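Local atomic coordinates of phytochromobilin synthase (PDB entry 6KME), a protein that probably catalyses the ferredoxin-dependent reduction of biliverdin IX alpha to phytochromobilin, the chromophore of plant phytochromes. Residues F39-T44 with Q72-E77. The protein carries 1 engineered substitution. Residues are numbered along the deposited sequence; the frame is centred on the assembly and turned at random.
Sequences FALEET and QMLSFE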
# COMPACT_ATOMS: atom_id res chain seq x y z
N PHE A 39 10.93 -13.50 -2.22
CA PHE A 39 12.06 -12.58 -2.08
C PHE A 39 11.93 -11.75 -0.81
O PHE A 39 12.89 -11.59 -0.06
CB PHE A 39 12.18 -11.66 -3.30
CG PHE A 39 13.20 -10.56 -3.12
CD1 PHE A 39 14.52 -10.77 -3.48
CD2 PHE A 39 12.85 -9.33 -2.58
CE1 PHE A 39 15.47 -9.76 -3.31
CE2 PHE A 39 13.79 -8.33 -2.40
CZ PHE A 39 15.10 -8.54 -2.76
N ALA A 40 10.73 -11.21 -0.56
CA ALA A 40 10.59 -10.24 0.51
C ALA A 40 10.68 -10.90 1.87
O ALA A 40 11.31 -10.36 2.79
CB ALA A 40 9.26 -9.48 0.37
N LEU A 41 10.09 -12.08 2.01
CA LEU A 41 10.17 -12.79 3.29
C LEU A 41 11.60 -13.20 3.60
O LEU A 41 12.05 -13.07 4.74
CB LEU A 41 9.23 -14.00 3.28
CG LEU A 41 7.75 -13.72 3.04
CD1 LEU A 41 6.93 -15.00 3.16
CD2 LEU A 41 7.20 -12.64 3.97
N GLU A 42 12.32 -13.71 2.59
CA GLU A 42 13.73 -14.08 2.81
C GLU A 42 14.57 -12.87 3.21
O GLU A 42 15.38 -12.95 4.15
CB GLU A 42 14.31 -14.72 1.55
CG GLU A 42 13.71 -16.05 1.17
CD GLU A 42 14.64 -17.21 1.46
OE1 GLU A 42 15.34 -17.16 2.48
OE2 GLU A 42 14.67 -18.15 0.64
N GLU A 43 14.42 -11.75 2.49
CA GLU A 43 15.18 -10.54 2.83
C GLU A 43 14.84 -10.06 4.24
O GLU A 43 15.74 -9.69 5.00
CB GLU A 43 14.92 -9.43 1.81
CG GLU A 43 15.61 -9.62 0.47
CD GLU A 43 17.13 -9.41 0.50
OE1 GLU A 43 17.62 -8.38 1.02
OE2 GLU A 43 17.84 -10.29 -0.03
N THR A 44 13.55 -10.06 4.60
CA THR A 44 13.17 -9.61 5.94
C THR A 44 13.87 -10.44 7.01
O THR A 44 14.34 -9.89 8.02
CB THR A 44 11.65 -9.68 6.11
OG1 THR A 44 11.01 -9.09 4.98
CG2 THR A 44 11.22 -8.92 7.38
N GLN A 72 -4.55 -16.39 -2.22
CA GLN A 72 -3.59 -16.92 -1.27
C GLN A 72 -3.13 -15.81 -0.34
O GLN A 72 -2.74 -14.73 -0.80
CB GLN A 72 -2.38 -17.54 -1.98
CG GLN A 72 -2.74 -18.59 -3.01
CD GLN A 72 -1.85 -18.51 -4.24
OE1 GLN A 72 -0.68 -18.91 -4.19
NE2 GLN A 72 -2.39 -17.99 -5.34
N MET A 73 -3.19 -16.06 0.97
CA MET A 73 -2.90 -15.03 1.96
C MET A 73 -1.85 -15.52 2.95
O MET A 73 -1.90 -16.66 3.43
CB MET A 73 -4.17 -14.61 2.69
CG MET A 73 -5.14 -13.89 1.77
SD MET A 73 -6.81 -13.77 2.41
CE MET A 73 -7.42 -15.44 2.15
N LEU A 74 -0.91 -14.63 3.28
CA LEU A 74 0.15 -14.90 4.24
C LEU A 74 0.25 -13.73 5.20
O LEU A 74 -0.03 -12.59 4.82
CB LEU A 74 1.48 -15.11 3.54
CG LEU A 74 1.63 -16.25 2.54
CD1 LEU A 74 2.89 -16.02 1.74
CD2 LEU A 74 1.70 -17.59 3.28
N SER A 75 0.64 -14.00 6.45
CA SER A 75 0.77 -12.89 7.38
C SER A 75 1.83 -13.20 8.43
O SER A 75 2.01 -14.35 8.85
CB SER A 75 -0.58 -12.53 8.04
OG SER A 75 -1.21 -13.66 8.62
N PHE A 76 2.54 -12.15 8.84
CA PHE A 76 3.66 -12.28 9.77
C PHE A 76 3.72 -11.02 10.61
O PHE A 76 3.09 -10.00 10.31
CB PHE A 76 4.98 -12.49 9.02
CG PHE A 76 4.98 -13.68 8.12
CD1 PHE A 76 5.29 -14.94 8.61
CD2 PHE A 76 4.65 -13.55 6.78
CE1 PHE A 76 5.29 -16.04 7.78
CE2 PHE A 76 4.65 -14.65 5.95
CZ PHE A 76 4.95 -15.89 6.44
N GLU A 77 4.50 -11.09 11.69
CA GLU A 77 4.88 -9.91 12.44
C GLU A 77 6.35 -10.03 12.82
O GLU A 77 6.99 -11.07 12.60
CB GLU A 77 3.99 -9.69 13.67
CG GLU A 77 3.76 -10.89 14.56
CD GLU A 77 2.67 -10.63 15.58
OE1 GLU A 77 1.47 -10.70 15.23
OE2 GLU A 77 3.02 -10.32 16.74
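L41 on helix 34-47 and F76 on strand 69-77 bring their backbones closest, with CA atoms 9.2 Å apart and no hydrogen bond across. CB of L41 already points at the strand; with CG anti to the carbonyl carbon (chi1 -59°) the branch ends beside CE2 of F76. The two side chains cross at about a right angle, and the leucine methyls come obliquely onto the ring. Both lie on one side of its plane, around CE2: CD1 of L41 is 3.6 Å from CE2 of F76 and leans on toward CZ, while CD2 of L41 stands 3.8 Å from the same CE2 and reaches back toward CD2 of the ring. L74, two residues earlier on the strand and on the same side of it, adds a looser touch, its CD1 4.4 Å from CD1 of L41. L50 touches both L41 and F76, and L84 of strand 81-91 also meets L41. Cut back to alanine, L41 would lose both methyls, and F76 CE2 is likely to be left without its helix partner, with a gap beside L74. On the helix itself, T44 OG1 donates to A40 O (2.5 Å) from above the carbonyl plane, T44 N reaching that oxygen from the opposite face; OG1 also bonds Y202 OH. Helix 34-47 thus packs on one face of the central antiparallel sheet, as in the alpha/beta/alpha sandwich of ferredoxin-dependent bilin reductases, through a small apolar contact held by dispersion and hydrophobic burial.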